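Local coordinates for Sodium/calcium exchanger regulatory protein 1 (Loligo pealei, PDB 3PPT) that binds fatty acids such as palmitoleate inside a beta-barrel, also binds polyphosphoinositides, and when phosphorylated stimulates the squid optic nerve sodium/calcium exchanger, at residues A5-L10 / T37-I42; K21-G26 / L116-V121; D47-K52 / I62-G67. All coordinates share one frame; numbering follows the deposited sequence.

Interaction 1: residues A5-L10 / T37-I42; sequences AGKWIL and TPTQEI
Trp8 and Gln40 face each other as a hydrogen-bonded pair of two antiparallel strands, Trp8 N donating its N-H to Gln40 O at 2.9 Å. That bond is bent, 137° at the hydrogen, whereas Ile42 N to Gly6 O is nearly straight at 171°. The face carrying Trp8, Gln40 and Ile42 is buried. The indole stands beside the backbone N of its own residue (chi1 -61°), which brings its CD1 edge over to Gln40 O, near the ring plane and 3.6 Å away; Ile42 CD1 meets the same CD1 obliquely. Farther along, Leu10 CB rests on Pro38 CD. Trp8 NE1 bonds to Leu4 O, and Gln40 OE1 accepts from Arg105 NE. The other face, with Lys7, Ile9, Thr39 and Glu41, is partly exposed. In the conformer modelled for Glu41, Lys7 runs fully extended alongside it, CG against CG at 3.8 Å, but its NZ stops 4.5 Å from Glu41 OE2, too far for a salt bridge. With an alanine in place of Lys7 the chain beyond CB is gone, and Glu41 CG would probably lose most of its cover on this side and its carboxylate one neighbouring positive charge. Gln40 lies in the palmitoleic acid pocket, so the buried face is the inner wall and the more exposed one the outer surface of a fatty-acid-binding-protein beta-barrel.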
loop_
_atom_site.group_PDB
_atom_site.type_symbol
_atom_site.label_atom_id
_atom_site.label_comp_id
_atom_site.label_asym_id
_atom_site.label_seq_id
_atom_site.Cartn_x
_atom_site.Cartn_y
_atom_site.Cartn_z
ATOM N N ALA A 5 -10.806 1.707 6.921
ATOM C CA ALA A 5 -10.550 2.881 7.750
ATOM C C ALA A 5 -9.963 2.491 9.099
ATOM O O ALA A 5 -10.386 1.510 9.719
ATOM C CB ALA A 5 -11.842 3.689 7.964
ATOM N N GLY A 6 -8.984 3.269 9.537
ATOM C CA GLY A 6 -8.407 3.120 10.863
ATOM C C GLY A 6 -6.900 3.022 10.787
ATOM O O GLY A 6 -6.281 3.483 9.822
ATOM N N LYS A 7 -6.302 2.418 11.808
ATOM C CA LYS A 7 -4.853 2.294 11.876
ATOM C C LYS A 7 -4.448 0.831 11.881
ATOM O O LYS A 7 -5.120 -0.017 12.487
ATOM C CB LYS A 7 -4.325 3.012 13.124
ATOM C CG LYS A 7 -2.818 2.967 13.263
ATOM C CD LYS A 7 -2.338 3.880 14.375
ATOM C CE LYS A 7 -0.832 3.885 14.413
ATOM N NZ LYS A 7 -0.355 4.789 15.484
ATOM N N TRP A 8 -3.340 0.545 11.202
ATOM C CA TRP A 8 -2.882 -0.809 10.936
ATOM C C TRP A 8 -1.380 -0.869 11.157
ATOM O O TRP A 8 -0.680 0.098 10.868
ATOM C CB TRP A 8 -3.152 -1.151 9.464
ATOM C CG TRP A 8 -4.596 -1.091 9.104
ATOM C CD1 TRP A 8 -5.265 -0.060 8.500
ATOM C CD2 TRP A 8 -5.561 -2.120 9.330
ATOM N NE1 TRP A 8 -6.594 -0.396 8.331
ATOM C CE2 TRP A 8 -6.797 -1.654 8.835
ATOM C CE3 TRP A 8 -5.495 -3.397 9.897
ATOM C CZ2 TRP A 8 -7.964 -2.422 8.902
ATOM C CZ3 TRP A 8 -6.645 -4.158 9.961
ATOM C CH2 TRP A 8 -7.865 -3.667 9.464
ATOM N N ILE A 9 -0.870 -2.002 11.622
ATOM C CA ILE A 9 0.578 -2.179 11.759
ATOM C C ILE A 9 1.000 -3.532 11.174
ATOM O O ILE A 9 0.287 -4.520 11.313
ATOM C CB ILE A 9 1.023 -1.994 13.232
ATOM C CG1 ILE A 9 2.546 -1.861 13.330
ATOM C CG2 ILE A 9 0.463 -3.115 14.120
ATOM C CD1 ILE A 9 3.010 -1.267 14.659
ATOM N N LEU A 10 2.142 -3.570 10.491
ATOM C CA LEU A 10 2.545 -4.782 9.790
ATOM C C LEU A 10 2.732 -5.945 10.750
ATOM O O LEU A 10 3.410 -5.798 11.764
ATOM C CB LEU A 10 3.863 -4.549 9.062
ATOM C CG LEU A 10 4.331 -5.721 8.192
ATOM C CD1 LEU A 10 3.440 -5.867 6.961
ATOM C CD2 LEU A 10 5.802 -5.560 7.794
ATOM N N THR A 37 8.668 -1.894 10.165
ATOM C CA THR A 37 7.357 -2.328 10.635
ATOM C C THR A 37 6.399 -1.162 10.431
ATOM O O THR A 37 6.047 -0.458 11.371
ATOM C CB THR A 37 7.392 -2.738 12.123
ATOM O OG1 THR A 37 8.464 -3.663 12.331
ATOM C CG2 THR A 37 6.071 -3.388 12.532
ATOM N N PRO A 38 5.967 -0.951 9.186
ATOM C CA PRO A 38 5.168 0.240 8.891
ATOM C C PRO A 38 3.784 0.227 9.509
ATOM O O PRO A 38 3.193 -0.832 9.773
ATOM C CB PRO A 38 5.029 0.194 7.369
ATOM C CG PRO A 38 5.213 -1.253 7.024
ATOM C CD PRO A 38 6.247 -1.745 7.978
ATOM N N THR A 39 3.265 1.427 9.721
ATOM C CA THR A 39 1.853 1.595 10.010
ATOM C C THR A 39 1.176 2.201 8.788
ATOM O O THR A 39 1.793 2.954 8.026
ATOM C CB THR A 39 1.596 2.516 11.202
ATOM O OG1 THR A 39 2.079 3.834 10.908
ATOM C CG2 THR A 39 2.268 1.953 12.455
ATOM N N GLN A 40 -0.103 1.891 8.625
ATOM C CA GLN A 40 -0.943 2.586 7.659
ATOM C C GLN A 40 -2.123 3.181 8.397
ATOM O O GLN A 40 -2.773 2.506 9.212
ATOM C CB GLN A 40 -1.435 1.657 6.552
ATOM C CG GLN A 40 -0.327 1.238 5.591
ATOM C CD GLN A 40 -0.847 0.477 4.381
ATOM O OE1 GLN A 40 -1.983 0.690 3.947
ATOM N NE2 GLN A 40 -0.013 -0.400 3.814
ATOM N N GLU A 41 -2.411 4.439 8.098
ATOM C CA GLU A 41 -3.586 5.099 8.629
ATOM C C GLU A 41 -4.451 5.513 7.469
ATOM O O GLU A 41 -4.023 6.274 6.597
ATOM C CB GLU A 41 -3.174 6.291 9.461
ATOM C CG GLU A 41 -2.584 5.844 10.761
ATOM C CD GLU A 41 -1.926 6.961 11.507
ATOM O OE1 GLU A 41 -0.840 7.379 11.063
ATOM O OE2 GLU A 41 -2.493 7.411 12.533
ATOM N N ILE A 42 -5.663 4.974 7.454
ATOM C CA ILE A 42 -6.554 5.128 6.323
ATOM C C ILE A 42 -7.789 5.875 6.790
ATOM O O ILE A 42 -8.411 5.512 7.797
ATOM C CB ILE A 42 -6.933 3.733 5.766
ATOM C CG1 ILE A 42 -5.664 2.996 5.304
ATOM C CG2 ILE A 42 -7.988 3.836 4.658
ATOM C CD1 ILE A 42 -5.908 1.596 4.775
#

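Interaction 2: residues K21-G26 / L116-V121; sequences KAVGVG and LKVNDV
Ala22 and Val118 bring the end of helix 16-23 against the end of strand 111-118, their CA atoms 6.9 Å apart: here the helix closes in a Schellman motif, with Gly24 at positive phi, and the strand in a type II' turn from Val118 to Val121. The turn is pinned by Val121 N to Val118 O at 2.7 Å, and the helix end by Gly24 N to Lys21 O at 3.1 Å. Across the contact the touch is apolar, methyl on methyl. Ala22 CB points at the strand and meets Val118 CG1 at 3.6 Å, the closest approach of the two segments. Val118 reaches both Ala22 and Val23 because its methyls diverge: CG1 sits between backbone N and carbonyl carbon (chi1 57°) and takes Ala22, while CG2, on the side away from the N, runs to Val23 CG1 at 4.0 Å, the two valines crossing at a slant. Val121 CG2 adds a looser touch on Ala22 CB at 4.3 Å. At the solvent side Asn119 lies near the helix, its ND2 4.4 Å from Ala22 O and thus too distant for a hydrogen bond. Tyr19, a helical turn before Ala22, packs on Leu116, Val118 and Val121, Pro99 meets Val118 from a loop, and Arg78 lies against Val23, so the helix end is seated between the turn joining strands 111-118 and 121-130 and the neighbouring loops.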
loop_
_atom_site.group_PDB
_atom_site.type_symbol
_atom_site.label_atom_id
_atom_site.label_comp_id
_atom_site.label_asym_id
_atom_site.label_seq_id
_atom_site.Cartn_x
_atom_site.Cartn_y
_atom_site.Cartn_z
ATOM N N LYS A 21 12.838 -5.477 -5.679
ATOM C CA LYS A 21 13.806 -5.661 -6.761
ATOM C C LYS A 21 13.153 -5.419 -8.119
ATOM O O LYS A 21 13.743 -4.786 -8.987
ATOM C CB LYS A 21 14.435 -7.051 -6.708
ATOM C CG LYS A 21 15.429 -7.222 -5.567
ATOM C CD LYS A 21 16.026 -8.621 -5.558
ATOM C CE LYS A 21 17.010 -8.771 -4.416
ATOM N NZ LYS A 21 17.564 -10.150 -4.350
ATOM N N ALA A 22 11.917 -5.884 -8.284
ATOM C CA ALA A 22 11.224 -5.769 -9.564
ATOM C C ALA A 22 10.923 -4.314 -9.904
ATOM O O ALA A 22 10.903 -3.951 -11.077
ATOM C CB ALA A 22 9.955 -6.592 -9.562
ATOM N N VAL A 23 10.706 -3.471 -8.894
ATOM C CA VAL A 23 10.437 -2.060 -9.177
ATOM C C VAL A 23 11.707 -1.209 -9.143
ATOM O O VAL A 23 11.658 -0.014 -9.412
ATOM C CB VAL A 23 9.320 -1.443 -8.287
ATOM C CG1 VAL A 23 8.043 -2.258 -8.399
ATOM C CG2 VAL A 23 9.765 -1.321 -6.831
ATOM N N GLY A 24 12.842 -1.826 -8.822
ATOM C CA GLY A 24 14.126 -1.155 -8.949
ATOM C C GLY A 24 14.687 -0.517 -7.689
ATOM O O GLY A 24 15.584 0.324 -7.772
ATOM N N VAL A 25 14.188 -0.908 -6.517
ATOM C CA VAL A 25 14.693 -0.336 -5.265
ATOM C C VAL A 25 16.140 -0.763 -5.031
ATOM O O VAL A 25 16.487 -1.928 -5.208
ATOM C CB VAL A 25 13.818 -0.739 -4.057
ATOM C CG1 VAL A 25 14.297 -0.044 -2.797
ATOM C CG2 VAL A 25 12.348 -0.411 -4.336
ATOM N N GLY A 26 16.980 0.193 -4.638
ATOM C CA GLY A 26 18.378 -0.061 -4.381
ATOM C C GLY A 26 18.633 -0.841 -3.110
ATOM O O GLY A 26 17.762 -1.019 -2.268
ATOM N N LEU A 116 0.600 -7.019 -3.305
ATOM C CA LEU A 116 1.324 -6.166 -4.235
ATOM C C LEU A 116 1.787 -7.016 -5.396
ATOM O O LEU A 116 2.500 -8.001 -5.198
ATOM C CB LEU A 116 2.534 -5.512 -3.560
ATOM C CG LEU A 116 2.250 -4.650 -2.319
ATOM C CD1 LEU A 116 2.216 -5.488 -1.054
ATOM C CD2 LEU A 116 3.288 -3.539 -2.188
ATOM N N LYS A 117 1.389 -6.642 -6.606
ATOM C CA LYS A 117 1.766 -7.409 -7.791
ATOM C C LYS A 117 2.488 -6.549 -8.823
ATOM O O LYS A 117 2.032 -5.460 -9.173
ATOM C CB LYS A 117 0.539 -8.062 -8.432
ATOM C CG LYS A 117 -0.161 -9.073 -7.546
ATOM C CD LYS A 117 -1.317 -9.736 -8.279
ATOM C CE LYS A 117 -2.146 -10.606 -7.349
ATOM N NZ LYS A 117 -3.322 -11.197 -8.053
ATOM N N VAL A 118 3.619 -7.053 -9.306
ATOM C CA VAL A 118 4.384 -6.380 -10.345
ATOM C C VAL A 118 4.969 -7.475 -11.217
ATOM O O VAL A 118 5.514 -8.448 -10.702
ATOM C CB VAL A 118 5.509 -5.475 -9.770
ATOM C CG1 VAL A 118 6.464 -6.254 -8.884
ATOM C CG2 VAL A 118 6.264 -4.780 -10.894
ATOM N N ASN A 119 4.827 -7.336 -12.533
ATOM C CA ASN A 119 5.290 -8.360 -13.449
ATOM C C ASN A 119 4.817 -9.720 -12.954
ATOM O O ASN A 119 3.624 -9.913 -12.743
ATOM C CB ASN A 119 6.811 -8.288 -13.593
ATOM C CG ASN A 119 7.272 -6.961 -14.164
ATOM O OD1 ASN A 119 6.561 -6.335 -14.950
ATOM N ND2 ASN A 119 8.461 -6.519 -13.764
ATOM N N ASP A 120 5.743 -10.638 -12.701
ATOM C CA ASP A 120 5.361 -11.963 -12.224
ATOM C C ASP A 120 5.502 -12.168 -10.722
ATOM O O ASP A 120 5.399 -13.294 -10.236
ATOM C CB ASP A 120 6.168 -13.019 -12.961
ATOM C CG ASP A 120 5.967 -12.947 -14.439
ATOM O OD1 ASP A 120 4.826 -13.205 -14.879
ATOM O OD2 ASP A 120 6.935 -12.613 -15.149
ATOM N N VAL A 121 5.733 -11.084 -9.993
ATOM C CA VAL A 121 5.959 -11.160 -8.562
ATOM C C VAL A 121 4.663 -10.854 -7.824
ATOM O O VAL A 121 3.941 -9.916 -8.179
ATOM C CB VAL A 121 7.036 -10.152 -8.120
ATOM C CG1 VAL A 121 7.105 -10.068 -6.598
ATOM C CG2 VAL A 121 8.382 -10.532 -8.700
#

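Interaction 3: residues D47-K52 / I62-G67; sequences DSWSIK and ISFTIG
Trp49 and Phe64 lie across from each other as a hydrogen-bonded antiparallel pair, and their side chains layer on the same face. What Phe64 receives over its ring face is chiefly the Trp49 methylene: CB stands 3.6 Å from the ring centroid, 26° off the normal, a CH-pi contact. The indole itself is offset: its five-membered ring lies nearly parallel to the phenyl, at 17°, but with centroids 5.2 Å apart little of one ring stands over the other. Phe64 comes under the methylene because its CG lies between the backbone N and carbonyl carbon (chi1 54°), folding the ring back toward the partner strand. Ile66 then covers a face of the indole, CD1 4.0 Å from the centroid of the five-membered ring, while its CG1 approaches Trp49 NE1 at 3.6 Å. Two residues on from Trp49, Ile51 CD1 meets the Phe64 edge at CE2, and Ile62 CG1 lies against Ile51 CB. The opposite face carries Ser50 beside Ser63. At the end of strand 59-65 and the start of strand 48-54, Ile66 N bonds to Asp47 O at 2.9 Å, and a water donates to both Asp47 OD2 and Ile66 O. Met91 from strand 90-96 reaches Trp49, Ile51 and Phe64, and the ring of Phe70 meets that of Phe64. This is a beta hairpin whose apolar face turns into the interior of the fatty-acid-binding-protein barrel.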
loop_
_atom_site.group_PDB
_atom_site.type_symbol
_atom_site.label_atom_id
_atom_site.label_comp_id
_atom_site.label_asym_id
_atom_site.label_seq_id
_atom_site.Cartn_x
_atom_site.Cartn_y
_atom_site.Cartn_z
ATOM N N ASP A 47 -16.397 9.028 -1.029
ATOM C CA ASP A 47 -15.448 8.451 -1.980
ATOM C C ASP A 47 -14.073 9.118 -1.920
ATOM O O ASP A 47 -13.256 8.954 -2.823
ATOM C CB ASP A 47 -15.997 8.461 -3.408
ATOM C CG ASP A 47 -16.321 9.856 -3.905
ATOM O OD1 ASP A 47 -16.085 10.831 -3.162
ATOM O OD2 ASP A 47 -16.811 9.976 -5.053
ATOM N N SER A 48 -13.843 9.891 -0.863
ATOM C CA SER A 48 -12.542 10.499 -0.623
ATOM C C SER A 48 -11.745 9.644 0.354
ATOM O O SER A 48 -12.251 9.246 1.407
ATOM C CB SER A 48 -12.697 11.919 -0.070
ATOM O OG SER A 48 -13.276 12.785 -1.030
ATOM N N TRP A 49 -10.496 9.370 -0.003
ATOM C CA TRP A 49 -9.613 8.542 0.812
ATOM C C TRP A 49 -8.294 9.237 1.083
ATOM O O TRP A 49 -7.823 10.033 0.276
ATOM C CB TRP A 49 -9.268 7.249 0.070
ATOM C CG TRP A 49 -10.369 6.253 -0.006
ATOM C CD1 TRP A 49 -11.616 6.435 -0.539
ATOM C CD2 TRP A 49 -10.323 4.900 0.458
ATOM N NE1 TRP A 49 -12.348 5.275 -0.426
ATOM C CE2 TRP A 49 -11.576 4.319 0.184
ATOM C CE3 TRP A 49 -9.333 4.123 1.075
ATOM C CZ2 TRP A 49 -11.876 2.995 0.516
ATOM C CZ3 TRP A 49 -9.630 2.810 1.414
ATOM C CH2 TRP A 49 -10.893 2.255 1.126
ATOM N N SER A 50 -7.685 8.909 2.218
ATOM C CA SER A 50 -6.272 9.200 2.409
ATOM C C SER A 50 -5.582 8.029 3.082
ATOM O O SER A 50 -6.180 7.321 3.897
ATOM C CB SER A 50 -6.052 10.489 3.197
ATOM O OG SER A 50 -6.551 10.371 4.513
ATOM N N ILE A 51 -4.327 7.814 2.713
ATOM C CA ILE A 51 -3.535 6.743 3.308
ATOM C C ILE A 51 -2.153 7.266 3.641
ATOM O O ILE A 51 -1.418 7.720 2.757
ATOM C CB ILE A 51 -3.380 5.539 2.357
ATOM C CG1 ILE A 51 -4.748 5.013 1.914
ATOM C CG2 ILE A 51 -2.581 4.434 3.035
ATOM C CD1 ILE A 51 -4.674 3.785 1.032
ATOM N N LYS A 52 -1.814 7.214 4.926
ATOM C CA LYS A 52 -0.486 7.585 5.403
ATOM C C LYS A 52 0.250 6.319 5.804
ATOM O O LYS A 52 -0.216 5.569 6.667
ATOM C CB LYS A 52 -0.573 8.542 6.604
ATOM C CG LYS A 52 0.804 8.897 7.174
ATOM C CD LYS A 52 0.732 9.727 8.459
ATOM C CE LYS A 52 0.144 11.092 8.230
ATOM N NZ LYS A 52 1.038 11.962 7.424
ATOM N N ILE A 62 -0.944 9.797 0.573
ATOM C CA ILE A 62 -1.713 10.023 -0.629
ATOM C C ILE A 62 -3.152 10.330 -0.265
ATOM O O ILE A 62 -3.671 9.865 0.760
ATOM C CB ILE A 62 -1.659 8.828 -1.608
ATOM C CG1 ILE A 62 -2.250 7.567 -0.974
ATOM C CG2 ILE A 62 -0.237 8.586 -2.106
ATOM C CD1 ILE A 62 -2.341 6.391 -1.929
ATOM N N SER A 63 -3.795 11.145 -1.091
ATOM C CA SER A 63 -5.228 11.367 -0.964
ATOM C C SER A 63 -5.821 11.363 -2.359
ATOM O O SER A 63 -5.191 11.823 -3.313
ATOM C CB SER A 63 -5.570 12.649 -0.185
ATOM O OG SER A 63 -5.028 13.811 -0.782
ATOM N N PHE A 64 -7.017 10.803 -2.477
ATOM C CA PHE A 64 -7.611 10.567 -3.779
ATOM C C PHE A 64 -9.106 10.412 -3.693
ATOM O O PHE A 64 -9.670 10.226 -2.620
ATOM C CB PHE A 64 -6.992 9.316 -4.441
ATOM C CG PHE A 64 -7.048 8.066 -3.584
ATOM C CD1 PHE A 64 -8.143 7.209 -3.650
ATOM C CD2 PHE A 64 -6.006 7.751 -2.719
ATOM C CE1 PHE A 64 -8.193 6.060 -2.884
ATOM C CE2 PHE A 64 -6.053 6.599 -1.939
ATOM C CZ PHE A 64 -7.146 5.753 -2.019
ATOM N N THR A 65 -9.732 10.501 -4.856
ATOM C CA THR A 65 -11.143 10.215 -5.024
ATOM C C THR A 65 -11.233 8.904 -5.789
ATOM O O THR A 65 -10.542 8.728 -6.789
ATOM C CB THR A 65 -11.824 11.317 -5.857
ATOM O OG1 THR A 65 -11.600 12.591 -5.239
ATOM C CG2 THR A 65 -13.324 11.053 -5.984
ATOM N N ILE A 66 -12.066 7.982 -5.316
ATOM C CA ILE A 66 -12.267 6.720 -6.021
ATOM C C ILE A 66 -12.649 6.986 -7.479
ATOM O O ILE A 66 -13.530 7.798 -7.760
ATOM C CB ILE A 66 -13.352 5.872 -5.330
ATOM C CG1 ILE A 66 -12.866 5.425 -3.940
ATOM C CG2 ILE A 66 -13.769 4.686 -6.204
ATOM C CD1 ILE A 66 -11.674 4.471 -3.965
ATOM N N GLY A 67 -11.956 6.323 -8.402
ATOM C CA GLY A 67 -12.245 6.437 -9.821
ATOM C C GLY A 67 -11.519 7.549 -10.553
ATOM O O GLY A 67 -11.617 7.624 -11.774
HETATM O O HOH W 1 -16.141 7.889 -6.759
#

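How the interactions relate
Interactions 1 and 3 are consecutive parts of one antiparallel sheet, with centres 15 Å apart, joined where strands 39-45 and 48-54 run side by side: Glu41 N probably bonds to Lys52 O at 2.9 Å, and Ile42 CG2 packs on Trp49 CZ3 at 3.8 Å, carrying the inner apolar layer from one contact to the other. Interaction 2 stands across the barrel, its centre about 22 Å from that of interaction 1 and 23 Å from that of interaction 3, and touches neither. Interactions 1 and 2 reach the palmitoleic acid: the Gln40 side chain comes within about 3 Å and Leu116 touches it, whereas the Ile51 side chain stays about 7 Å away.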